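Long-range contacts in phosphate ABC transporter, phosphate-binding protein (PDB 4Q8R), which probably captures phosphate outside the cell with high affinity and hands it to the membrane part of an ABC-type phosphate importer: residues D93-Q98 / K186-E191; V121-E126 / Q151-S156; S53-A58 / F208-K213; G80-T85 / V182-V187. All blocks are in the same frame, centred on the assembly; numbering follows the deposited sequence. Where two conformers were deposited one is given.

Contact 1: residues D93-Q98 / K186-E191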
loop_
_atom_site.group_PDB
_atom_site.type_symbol
_atom_site.label_atom_id
_atom_site.label_comp_id
_atom_site.label_asym_id
_atom_site.label_seq_id
_atom_site.Cartn_x
_atom_site.Cartn_y
_atom_site.Cartn_z
ATOM N N ASP A 93 -2.894 -12.819 -15.963
ATOM C CA ASP A 93 -1.541 -13.105 -15.617
ATOM C C ASP A 93 -0.684 -12.165 -16.426
ATOM O O ASP A 93 -0.887 -12.081 -17.666
ATOM C CB ASP A 93 -1.265 -14.568 -15.946
ATOM C CG ASP A 93 0.055 -15.083 -15.435
ATOM O OD1 ASP A 93 0.866 -14.364 -14.860
ATOM O OD2 ASP A 93 0.294 -16.303 -15.619
ATOM N N LEU A 94 0.253 -11.479 -15.766
ATOM C CA LEU A 94 1.197 -10.584 -16.438
ATOM C C LEU A 94 2.598 -10.768 -15.880
ATOM O O LEU A 94 2.748 -10.996 -14.666
ATOM C CB LEU A 94 0.757 -9.123 -16.254
ATOM C CG LEU A 94 -0.558 -8.685 -16.932
ATOM C CD1 LEU A 94 -0.998 -7.311 -16.529
ATOM C CD2 LEU A 94 -0.379 -8.759 -18.448
ATOM N N THR A 95 3.613 -10.641 -16.709
ATOM C CA THR A 95 5.011 -10.620 -16.244
ATOM C C THR A 95 5.338 -9.170 -15.774
ATOM O O THR A 95 4.648 -8.188 -16.156
ATOM C CB THR A 95 5.953 -11.034 -17.342
ATOM O OG1 THR A 95 5.915 -10.018 -18.382
ATOM C CG2 THR A 95 5.599 -12.440 -17.861
ATOM N N LEU A 96 6.385 -8.999 -14.954
ATOM C CA LEU A 96 6.732 -7.679 -14.521
ATOM C C LEU A 96 7.043 -6.771 -15.707
ATOM O O LEU A 96 6.685 -5.590 -15.684
ATOM C CB LEU A 96 7.892 -7.662 -13.549
ATOM C CG LEU A 96 7.640 -8.084 -12.107
ATOM C CD1 LEU A 96 8.964 -8.025 -11.371
ATOM C CD2 LEU A 96 6.631 -7.170 -11.453
ATOM N N VAL A 97 7.694 -7.306 -16.715
ATOM C CA VAL A 97 8.034 -6.499 -17.886
ATOM C C VAL A 97 6.791 -6.123 -18.682
ATOM O O VAL A 97 6.725 -4.982 -19.259
ATOM C CB VAL A 97 9.148 -7.090 -18.697
ATOM C CG1 VAL A 97 8.776 -8.366 -19.477
ATOM C CG2 VAL A 97 9.751 -6.006 -19.648
ATOM N N GLN A 98 5.789 -7.039 -18.776
ATOM C CA GLN A 98 4.509 -6.604 -19.373
ATOM C C GLN A 98 3.921 -5.434 -18.593
ATOM O O GLN A 98 3.417 -4.454 -19.167
ATOM C CB GLN A 98 3.493 -7.722 -19.450
ATOM C CG GLN A 98 3.823 -8.717 -20.537
ATOM C CD GLN A 98 2.877 -9.899 -20.506
ATOM O OE1 GLN A 98 2.706 -10.484 -19.461
ATOM N NE2 GLN A 98 2.376 -10.291 -21.643
ATOM N N LYS A 186 -2.317 -12.656 -11.678
ATOM C CA LYS A 186 -1.093 -13.347 -11.289
ATOM C C LYS A 186 0.061 -12.511 -11.799
ATOM O O LYS A 186 -0.054 -11.867 -12.842
ATOM C CB LYS A 186 -0.997 -14.729 -11.892
ATOM C CG LYS A 186 -2.048 -15.654 -11.345
ATOM C CD LYS A 186 -1.992 -17.014 -12.055
ATOM C CE LYS A 186 -3.180 -17.844 -11.616
ATOM N NZ LYS A 186 -3.205 -19.108 -12.401
ATOM N N VAL A 187 1.178 -12.524 -11.079
ATOM C CA VAL A 187 2.385 -11.839 -11.541
ATOM C C VAL A 187 3.437 -12.901 -11.793
ATOM O O VAL A 187 3.781 -13.678 -10.894
ATOM C CB VAL A 187 2.835 -10.745 -10.572
ATOM C CG1 VAL A 187 4.180 -10.229 -11.039
ATOM C CG2 VAL A 187 1.773 -9.632 -10.493
ATOM N N ASP A 188 3.915 -13.010 -13.020
ATOM C CA ASP A 188 4.900 -13.977 -13.411
ATOM C C ASP A 188 4.328 -15.382 -13.055
ATOM O O ASP A 188 5.032 -16.262 -12.535
ATOM C CB ASP A 188 6.272 -13.754 -12.699
ATOM C CG ASP A 188 7.125 -12.534 -13.256
ATOM O OD1 ASP A 188 6.867 -11.911 -14.274
ATOM O OD2 ASP A 188 8.184 -12.200 -12.685
ATOM N N GLY A 189 3.029 -15.562 -13.266
ATOM C CA GLY A 189 2.358 -16.839 -12.981
ATOM C C GLY A 189 2.057 -17.185 -11.532
ATOM O O GLY A 189 1.533 -18.285 -11.260
ATOM N N VAL A 190 2.304 -16.235 -10.609
ATOM C CA VAL A 190 2.108 -16.415 -9.172
ATOM C C VAL A 190 0.884 -15.646 -8.680
ATOM O O VAL A 190 0.777 -14.431 -8.883
ATOM C CB VAL A 190 3.333 -15.921 -8.398
ATOM C CG1 VAL A 190 3.149 -16.099 -6.912
ATOM C CG2 VAL A 190 4.600 -16.620 -8.873
ATOM N N GLU A 191 -0.005 -16.348 -7.967
ATOM C CA GLU A 191 -1.184 -15.733 -7.433
ATOM C C GLU A 191 -0.833 -14.705 -6.355
ATOM O O GLU A 191 0.069 -14.898 -5.543
ATOM C CB GLU A 191 -2.152 -16.789 -6.828
ATOM C CG GLU A 191 -2.776 -17.684 -7.929
ATOM C CD GLU A 191 -3.530 -18.857 -7.374
ATOM O OE1 GLU A 191 -3.569 -18.945 -6.133
ATOM O OE2 GLU A 191 -4.079 -19.661 -8.175
#
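Leu94 and Val187 lie side by side in a short parallel pairing of strand 93-94 with the end of strand 182-187, and this is the tight part of the contact. Leu94 N donates to Lys186 O at 3.0 Å, and Asp188 N returns a bond to Leu94 O at 2.9 Å, so one residue is gripped on both its N-H and its carbonyl. Both side chains leave on the same, buried face of the sheet, where Leu94 packs on Ile99 and Ile102 of helix 96-103 and Val187 on Tyr202. Next to them Leu96 CD2 rests 3.9 Å from Val187 CG1, a branch that stands anti to its own backbone N (chi1 173°). The other side is polar and more open. Asp93 brings OD1 to 3.5 Å from Lys186 CB, and the syn lone pair of Asp93 OD1 takes Gly189 N at 2.9 Å, on a bent path of 143°. Lys186 runs extended away, its NZ 5.5 Å from Asp93 OD2, too far for a salt bridge. Asp188 crosses Thr95 at about a right angle, its OD1 against Thr95 CA and CB, and Leu96 N reaches Asp188 OD1 from above the carboxylate plane at 3.0 Å. Thr95 is the N-cap of helix 96-103 and forms a capping box with Gln98. The two aspartates thus use carboxylate oxygens on backbone N-H groups, one at the type I' turn from Val187 to Val190 and one in the first turn of the helix, whose dipole probably favours a negative charge on Asp188.

Contact 2: residues V121-E126 / Q151-S156; sequences VVVSRE and QISDGS. With PO4 (phosphate ion), chain B.
A beta-alpha-beta unit, strand 121-125, helix 130-139 and strand 151-153, brings two parallel strands together here, and their C-terminal ends run out at the bound phosphate. Gln151 N to Val122 O (2.8 Å), Ser124 N to Gln151 O and Ser153 N to Ser124 O form the ladder. On the face covered by Ile159 and Leu162 of helix 156-164, Val123 CG1 touches Ser153 OG at 3.3 Å, while Ile152 CD1 lies against Ser124 CB on the other face. Beyond the ladder the side chains turn polar. Arg125 is bent at chi2 and chi3 (-72° and -57°), which curls its guanidinium round beside Glu126. The carboxylate meets it side-on, Arg125 NE to Glu126 OE1 at 2.8 Å and Arg125 NH2 to Glu126 OE2 at 2.9 Å, close to the guanidinium plane. Glu126 OE1 takes a second donor, Gly155 N, 3.0 Å away and well above the carboxylate plane. Gly155 and Ser156 N lie over one guanidinium face. At its far edge Arg125 NH2 gives a straight bond of 2.8 Å to phosphate O2, and Arg125 NH1 a weak one to O3. Ser11, Thr12, Ser13, Ser41, Ser129 and Thr131 supply hydroxyls to the same ion. Asp154 OD1 comes within 3.6 Å of Glu126 OE1, a like-charge approach that the arginine probably offsets. Glu126 is therefore a second-shell residue: held by Arg125 and the Gly155 amide, it probably helps to fix the rotation of the guanidinium, whose NH2 and, more weakly, NH1 then bind the phosphate.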
loop_
_atom_site.group_PDB
_atom_site.type_symbol
_atom_site.label_atom_id
_atom_site.label_comp_id
_atom_site.label_asym_id
_atom_site.label_seq_id
_atom_site.Cartn_x
_atom_site.Cartn_y
_atom_site.Cartn_z
ATOM N N VAL A 121 -6.797 1.606 -19.768
ATOM C CA VAL A 121 -6.918 2.809 -18.975
ATOM C C VAL A 121 -5.945 2.570 -17.819
ATOM O O VAL A 121 -6.246 1.833 -16.850
ATOM C CB VAL A 121 -8.365 3.085 -18.532
ATOM C CG1 VAL A 121 -8.457 4.272 -17.550
ATOM C CG2 VAL A 121 -9.267 3.300 -19.762
ATOM N N VAL A 122 -4.801 3.191 -17.899
ATOM C CA VAL A 122 -3.727 3.051 -16.899
ATOM C C VAL A 122 -4.024 3.964 -15.725
ATOM O O VAL A 122 -4.231 5.174 -15.898
ATOM C CB VAL A 122 -2.324 3.371 -17.504
ATOM C CG1 VAL A 122 -1.257 3.260 -16.466
ATOM C CG2 VAL A 122 -2.003 2.488 -18.667
ATOM N N VAL A 123 -4.028 3.401 -14.516
ATOM C CA VAL A 123 -4.276 4.152 -13.316
ATOM C C VAL A 123 -3.077 4.072 -12.384
ATOM O O VAL A 123 -2.605 2.992 -12.043
ATOM C CB VAL A 123 -5.602 3.758 -12.565
ATOM C CG1 VAL A 123 -5.961 4.775 -11.515
ATOM C CG2 VAL A 123 -6.750 3.566 -13.544
ATOM N N SER A 124 -2.632 5.259 -11.948
ATOM C CA SER A 124 -1.524 5.425 -11.025
ATOM C C SER A 124 -2.027 6.160 -9.809
ATOM O O SER A 124 -3.096 6.817 -9.830
ATOM C CB SER A 124 -0.357 6.249 -11.609
ATOM O OG SER A 124 0.273 5.532 -12.637
ATOM N N ARG A 125 -1.300 5.974 -8.687
ATOM C CA ARG A 125 -1.545 6.732 -7.499
ATOM C C ARG A 125 -0.890 8.142 -7.657
ATOM O O ARG A 125 -0.087 8.359 -8.577
ATOM C CB ARG A 125 -0.977 6.017 -6.306
ATOM C CG ARG A 125 -1.841 4.818 -5.835
ATOM C CD ARG A 125 -3.141 5.246 -5.170
ATOM N NE ARG A 125 -2.885 6.140 -4.031
ATOM C CZ ARG A 125 -2.337 5.764 -2.859
ATOM N NH1 ARG A 125 -2.205 4.469 -2.575
ATOM N NH2 ARG A 125 -2.016 6.691 -1.962
ATOM N N GLU A 126 -1.272 9.042 -6.773
ATOM C CA GLU A 126 -0.698 10.386 -6.690
ATOM C C GLU A 126 0.755 10.345 -6.207
ATOM O O GLU A 126 1.197 9.419 -5.554
ATOM C CB GLU A 126 -1.511 11.225 -5.752
ATOM C CG GLU A 126 -1.317 10.998 -4.241
ATOM C CD GLU A 126 -1.829 9.682 -3.693
ATOM O OE1 GLU A 126 -2.540 8.902 -4.394
ATOM O OE2 GLU A 126 -1.537 9.466 -2.485
ATOM N N GLN A 151 -4.280 7.919 -15.716
ATOM C CA GLN A 151 -5.157 8.566 -14.778
ATOM C C GLN A 151 -4.437 8.567 -13.406
ATOM O O GLN A 151 -3.650 7.663 -13.163
ATOM C CB GLN A 151 -6.458 7.769 -14.603
ATOM C CG GLN A 151 -7.196 7.620 -15.900
ATOM C CD GLN A 151 -7.621 8.952 -16.410
ATOM O OE1 GLN A 151 -8.320 9.694 -15.694
ATOM N NE2 GLN A 151 -7.206 9.286 -17.616
ATOM N N ILE A 152 -4.655 9.590 -12.609
ATOM C CA ILE A 152 -4.139 9.677 -11.311
ATOM C C ILE A 152 -5.292 9.590 -10.353
ATOM O O ILE A 152 -6.226 10.436 -10.380
ATOM C CB ILE A 152 -3.315 10.972 -11.101
ATOM C CG1 ILE A 152 -2.250 11.046 -12.157
ATOM C CG2 ILE A 152 -2.793 11.030 -9.621
ATOM C CD1 ILE A 152 -1.177 10.044 -12.032
ATOM N N SER A 153 -5.188 8.634 -9.423
ATOM C CA SER A 153 -6.214 8.490 -8.374
ATOM C C SER A 153 -5.577 8.771 -7.020
ATOM O O SER A 153 -4.490 8.192 -6.689
ATOM C CB SER A 153 -6.738 7.035 -8.317
ATOM O OG SER A 153 -7.576 6.746 -9.406
ATOM N N ASP A 154 -6.250 9.558 -6.213
ATOM C CA ASP A 154 -5.728 10.010 -4.950
ATOM C C ASP A 154 -6.199 9.066 -3.874
ATOM O O ASP A 154 -7.336 9.149 -3.431
ATOM C CB ASP A 154 -6.203 11.441 -4.678
ATOM C CG ASP A 154 -5.473 12.104 -3.557
ATOM O OD1 ASP A 154 -4.569 11.509 -2.906
ATOM O OD2 ASP A 154 -5.793 13.294 -3.367
ATOM N N GLY A 155 -5.325 8.171 -3.513
ATOM C CA GLY A 155 -5.521 7.261 -2.442
ATOM C C GLY A 155 -6.005 5.874 -2.893
ATOM O O GLY A 155 -6.509 5.676 -3.984
ATOM N N SER A 156 -5.752 4.865 -2.034
ATOM C CA SER A 156 -6.119 3.467 -2.307
ATOM C C SER A 156 -7.595 3.360 -2.682
ATOM O O SER A 156 -7.948 2.601 -3.591
ATOM C CB SER A 156 -5.859 2.618 -1.064
ATOM O OG SER A 156 -4.485 2.462 -0.779
HETATM P P PO4 B . 0.013 4.835 0.358
HETATM O O1 PO4 B . 1.215 5.674 0.820
HETATM O O2 PO4 B . -1.287 5.586 0.545
HETATM O O3 PO4 B . 0.244 4.323 -1.058
HETATM O O4 PO4 B . -0.009 3.547 1.247
#

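Contact 3: residues S53-A58 / F208-K213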
loop_
_atom_site.group_PDB
_atom_site.type_symbol
_atom_site.label_atom_id
_atom_site.label_comp_id
_atom_site.label_asym_id
_atom_site.label_seq_id
_atom_site.Cartn_x
_atom_site.Cartn_y
_atom_site.Cartn_z
ATOM N N SER A 53 2.421 14.808 13.637
ATOM C CA SER A 53 1.892 13.526 14.124
ATOM C C SER A 53 2.894 12.850 15.039
ATOM O O SER A 53 4.103 12.925 14.815
ATOM C CB SER A 53 1.630 12.570 12.960
ATOM O OG SER A 53 0.641 13.038 12.053
ATOM N N GLU A 54 2.369 12.151 16.044
ATOM C CA GLU A 54 3.195 11.342 16.933
ATOM C C GLU A 54 3.771 10.132 16.238
ATOM O O GLU A 54 4.915 9.721 16.502
ATOM C CB GLU A 54 2.378 10.946 18.175
ATOM C CG GLU A 54 3.189 10.191 19.205
ATOM C CD GLU A 54 2.428 9.932 20.479
ATOM O OE1 GLU A 54 2.889 9.052 21.222
ATOM O OE2 GLU A 54 1.390 10.583 20.741
ATOM N N ILE A 55 2.953 9.513 15.387
ATOM C CA ILE A 55 3.390 8.402 14.583
ATOM C C ILE A 55 3.027 8.621 13.115
ATOM O O ILE A 55 1.910 9.010 12.852
ATOM C CB ILE A 55 2.784 7.081 15.055
ATOM C CG1 ILE A 55 3.172 6.803 16.515
ATOM C CG2 ILE A 55 3.209 5.909 14.154
ATOM C CD1 ILE A 55 2.346 5.706 17.226
ATOM N N GLY A 56 3.973 8.413 12.206
ATOM C CA GLY A 56 3.688 8.338 10.761
ATOM C C GLY A 56 3.530 6.877 10.343
ATOM O O GLY A 56 4.243 6.002 10.813
ATOM N N MET A 57 2.573 6.616 9.467
ATOM C CA MET A 57 2.459 5.346 8.854
ATOM C C MET A 57 2.902 5.403 7.421
ATOM O O MET A 57 2.441 6.294 6.650
ATOM C CB MET A 57 1.118 4.696 9.120
ATOM C CG MET A 57 -0.102 5.339 8.651
ATOM S SD MET A 57 -1.663 4.715 9.413
ATOM C CE MET A 57 -2.665 5.944 8.473
ATOM N N ALA A 58 3.794 4.485 7.068
ATOM C CA ALA A 58 4.347 4.421 5.701
ATOM C C ALA A 58 4.245 3.014 5.127
ATOM O O ALA A 58 4.389 1.978 5.869
ATOM C CB ALA A 58 5.748 4.838 5.721
ATOM N N PHE A 208 5.136 -2.294 5.889
ATOM C CA PHE A 208 4.376 -1.290 6.617
ATOM C C PHE A 208 5.217 -0.870 7.798
ATOM O O PHE A 208 5.666 -1.744 8.565
ATOM C CB PHE A 208 3.033 -1.796 7.082
ATOM C CG PHE A 208 1.963 -1.940 6.016
ATOM C CD1 PHE A 208 2.147 -1.595 4.652
ATOM C CD2 PHE A 208 0.685 -2.388 6.391
ATOM C CE1 PHE A 208 1.107 -1.717 3.747
ATOM C CE2 PHE A 208 -0.342 -2.469 5.494
ATOM C CZ PHE A 208 -0.141 -2.136 4.157
ATOM N N LEU A 209 5.456 0.443 7.912
ATOM C CA LEU A 209 6.249 1.026 8.991
ATOM C C LEU A 209 5.450 1.996 9.802
ATOM O O LEU A 209 4.635 2.783 9.269
ATOM C CB LEU A 209 7.487 1.767 8.443
ATOM C CG LEU A 209 8.431 1.035 7.517
ATOM C CD1 LEU A 209 9.488 1.994 6.987
ATOM C CD2 LEU A 209 9.020 -0.183 8.210
ATOM N N ALA A 210 5.662 1.943 11.128
ATOM C CA ALA A 210 5.304 3.002 12.023
ATOM C C ALA A 210 6.628 3.744 12.298
ATOM O O ALA A 210 7.644 3.080 12.645
ATOM C CB ALA A 210 4.787 2.383 13.323
ATOM N N VAL A 211 6.639 5.074 12.119
ATOM C CA VAL A 211 7.792 5.877 12.254
ATOM C C VAL A 211 7.509 7.009 13.241
ATOM O O VAL A 211 6.394 7.506 13.356
ATOM C CB VAL A 211 8.339 6.440 10.905
ATOM C CG1 VAL A 211 8.607 5.314 9.934
ATOM C CG2 VAL A 211 7.392 7.495 10.303
ATOM N N TYR A 212 8.534 7.372 13.993
ATOM C CA TYR A 212 8.364 8.308 15.101
ATOM C C TYR A 212 9.751 8.832 15.497
ATOM O O TYR A 212 10.779 8.214 15.244
ATOM C CB TYR A 212 7.667 7.636 16.299
ATOM C CG TYR A 212 8.407 6.466 16.860
ATOM C CD1 TYR A 212 9.412 6.642 17.825
ATOM C CD2 TYR A 212 8.128 5.174 16.412
ATOM C CE1 TYR A 212 10.085 5.576 18.345
ATOM C CE2 TYR A 212 8.803 4.061 16.960
ATOM C CZ TYR A 212 9.785 4.276 17.918
ATOM O OH TYR A 212 10.510 3.248 18.450
ATOM N N LYS A 213 9.743 9.987 16.130
ATOM C CA LYS A 213 10.885 10.491 16.848
ATOM C C LYS A 213 10.811 10.031 18.326
ATOM O O LYS A 213 9.751 10.125 18.970
ATOM C CB LYS A 213 10.884 11.997 16.791
ATOM C CG LYS A 213 11.034 12.571 15.411
ATOM C CD LYS A 213 11.204 14.045 15.663
ATOM C CE LYS A 213 11.796 14.750 14.509
ATOM N NZ LYS A 213 11.418 16.163 14.756
HETATM O O HOH W 1 7.205 11.103 16.717
#
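Ile55 holds CG2 anti to its backbone N (chi1 -59°, measured to CG1), which sets that methyl 4.0 Å from Ala210 CB on the opposite strand. Val211, whose chi1 to CG1 is -56°, turns CG2 in between its own N and carbonyl carbon and lays it over Gly56, 3.5 Å from Gly56 O; with no side chain on Gly56, the valine methyl can come down on the backbone itself. Two hydrogen-bonded pairs hold the strands together. Gly56 N reaches Val211 O at 2.8 Å and Val211 N answers to Gly56 O, while Ala58 and Leu209 exchange the same two bonds, Leu209 N to Ala58 O at 2.8 Å and nearly straight (173°). Met57 and Ala210 form the non-hydrogen-bonded pair between them. Where the pairing ends, a water takes over, donating to Glu54 O and accepting from Lys213 N at 2.8 Å. Val211 and Ala58 face Ala48 and Ile45 of helix 41-50, whereas Ile55 and Met57 pack on Ile8 of strand 6-10. This is an antiparallel strand pair in a mixed sheet of a periplasmic-binding-protein fold, strand 55-58 having parallel strand 6-10 on its other edge.

Contact 4: residues G80-T85 / V182-V187; sequences GIALIT and VSAVKV
Leu83 and Val185 touch in an antiparallel strand pair of a mixed sheet in this periplasmic-binding-protein fold, CB of Leu83 lying 3.5 Å from CG2 of Val185. Their backbones are joined too: Val185 N donates to Leu83 O at 2.9 Å. Thr85 and Ser183 follow as the hydrogen-bonded pair, Thr85 N to Ser183 O at 2.8 Å and Ser183 N to Thr85 O at 3.0 Å. Between these bonds Ile84 stands opposite Ala184, and its CG2 meets Val182 CG2 at 4.0 Å. On the same face Ala82 CB touches Ala184 CB. On the other the Thr85 and Val185 side chains cross at about a right angle: Thr85 OG1 sits between the backbone N and carbonyl carbon (chi1 69°), which turns Thr85 CG2 to 3.7 Å from Val185 CG1. Helices pack against these side chains. Phe135 of helix 130-139 backs Leu83, and Val163 and Gln164 of helix 156-164 back Ile84 and Val182, respectively. Strand 169-174 pairs with the other edge of strand 71-86, through the backbones of Ala82 and Ile84. Past Val185 the strands part, and a water links them, accepting from Leu83 N and donating to Val185 O at 2.7 Å.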
loop_
_atom_site.group_PDB
_atom_site.type_symbol
_atom_site.label_atom_id
_atom_site.label_comp_id
_atom_site.label_asym_id
_atom_site.label_seq_id
_atom_site.Cartn_x
_atom_site.Cartn_y
_atom_site.Cartn_z
ATOM N N GLY A 80 1.643 -7.173 0.211
ATOM C CA GLY A 80 1.700 -7.338 -1.206
ATOM C C GLY A 80 0.986 -6.214 -1.916
ATOM O O GLY A 80 0.041 -5.604 -1.391
ATOM N N ILE A 81 1.466 -5.919 -3.115
ATOM C CA ILE A 81 0.780 -4.956 -3.976
ATOM C C ILE A 81 0.201 -5.803 -5.152
ATOM O O ILE A 81 0.945 -6.465 -5.906
ATOM C CB ILE A 81 1.701 -3.902 -4.538
ATOM C CG1 ILE A 81 2.331 -3.061 -3.379
ATOM C CG2 ILE A 81 0.951 -3.006 -5.543
ATOM C CD1 ILE A 81 3.386 -2.122 -3.827
ATOM N N ALA A 82 -1.101 -5.731 -5.282
ATOM C CA ALA A 82 -1.833 -6.365 -6.368
ATOM C C ALA A 82 -1.961 -5.395 -7.542
ATOM O O ALA A 82 -2.076 -4.215 -7.371
ATOM C CB ALA A 82 -3.213 -6.746 -5.918
ATOM N N LEU A 83 -1.932 -5.983 -8.729
ATOM C CA LEU A 83 -2.280 -5.296 -9.981
ATOM C C LEU A 83 -3.699 -5.702 -10.220
ATOM O O LEU A 83 -3.957 -6.928 -10.507
ATOM C CB LEU A 83 -1.489 -5.807 -11.168
ATOM C CG LEU A 83 -0.161 -5.196 -11.492
ATOM C CD1 LEU A 83 -0.378 -3.765 -11.842
ATOM C CD2 LEU A 83 0.795 -5.378 -10.348
ATOM N N ILE A 84 -4.609 -4.765 -10.083
ATOM C CA ILE A 84 -6.030 -5.077 -10.199
ATOM C C ILE A 84 -6.602 -4.655 -11.531
ATOM O O ILE A 84 -6.264 -3.570 -12.062
ATOM C CB ILE A 84 -6.832 -4.494 -9.039
ATOM C CG1 ILE A 84 -6.593 -2.991 -8.832
ATOM C CG2 ILE A 84 -6.477 -5.257 -7.765
ATOM C CD1 ILE A 84 -7.679 -2.362 -8.020
ATOM N N THR A 85 -7.506 -5.492 -12.042
ATOM C CA THR A 85 -8.263 -5.200 -13.217
ATOM C C THR A 85 -9.729 -5.219 -12.835
ATOM O O THR A 85 -10.136 -5.654 -11.741
ATOM C CB THR A 85 -7.991 -6.197 -14.352
ATOM O OG1 THR A 85 -8.538 -7.468 -13.952
ATOM C CG2 THR A 85 -6.538 -6.370 -14.686
ATOM N N VAL A 182 -13.049 -6.777 -7.680
ATOM C CA VAL A 182 -11.954 -6.544 -8.623
ATOM C C VAL A 182 -11.152 -7.837 -8.750
ATOM O O VAL A 182 -11.373 -8.794 -7.993
ATOM C CB VAL A 182 -11.043 -5.356 -8.185
ATOM C CG1 VAL A 182 -11.805 -4.029 -8.181
ATOM C CG2 VAL A 182 -10.400 -5.598 -6.842
ATOM N N SER A 183 -10.296 -7.921 -9.764
ATOM C CA SER A 183 -9.462 -9.089 -10.011
ATOM C C SER A 183 -7.983 -8.776 -9.899
ATOM O O SER A 183 -7.461 -7.927 -10.649
ATOM C CB SER A 183 -9.743 -9.631 -11.417
ATOM O OG SER A 183 -11.063 -10.138 -11.440
ATOM N N ALA A 184 -7.277 -9.429 -8.993
ATOM C CA ALA A 184 -5.820 -9.281 -8.931
ATOM C C ALA A 184 -5.206 -10.259 -9.934
ATOM O O ALA A 184 -5.515 -11.438 -9.895
ATOM C CB ALA A 184 -5.305 -9.584 -7.544
ATOM N N VAL A 185 -4.370 -9.791 -10.842
ATOM C CA VAL A 185 -3.709 -10.641 -11.802
ATOM C C VAL A 185 -2.614 -11.469 -11.152
ATOM O O VAL A 185 -2.063 -11.054 -10.155
ATOM C CB VAL A 185 -3.135 -9.856 -13.022
ATOM C CG1 VAL A 185 -4.203 -9.018 -13.692
ATOM C CG2 VAL A 185 -1.979 -8.973 -12.608
ATOM N N LYS A 186 -2.317 -12.656 -11.678
ATOM C CA LYS A 186 -1.093 -13.347 -11.289
ATOM C C LYS A 186 0.061 -12.511 -11.799
ATOM O O LYS A 186 -0.054 -11.867 -12.842
ATOM C CB LYS A 186 -0.997 -14.729 -11.892
ATOM C CG LYS A 186 -2.048 -15.654 -11.345
ATOM C CD LYS A 186 -1.992 -17.014 -12.055
ATOM C CE LYS A 186 -3.180 -17.844 -11.616
ATOM N NZ LYS A 186 -3.205 -19.108 -12.401
ATOM N N VAL A 187 1.178 -12.524 -11.079
ATOM C CA VAL A 187 2.385 -11.839 -11.541
ATOM C C VAL A 187 3.437 -12.901 -11.793
ATOM O O VAL A 187 3.781 -13.678 -10.894
ATOM C CB VAL A 187 2.835 -10.745 -10.572
ATOM C CG1 VAL A 187 4.180 -10.229 -11.039
ATOM C CG2 VAL A 187 1.773 -9.632 -10.493
HETATM O O HOH W 2 -1.647 -8.850 -8.586
#

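From the N terminus, strand 55-58 comes first, and contact 3 closes the longest loop when strand 205-213 returns beside it; the other three contacts all lie within that span. Segment 80-85, within strand 71-86, is joined by strand 182-187 in contact 4, and 93-98 follows to meet the end of that same strand in contact 1. Contacts 4 and 1 share Lys186 and Val187, so strand 182-187 is flanked by 71-86 and 93-94. Contact 2, the local beta-alpha-beta closure, sits inside all of these loops. All four belong to a continuous, branched network of strands running through the two lobes, with contacts 1 and 3 on opposite sides of the chain's centre, about 32 Å between centres.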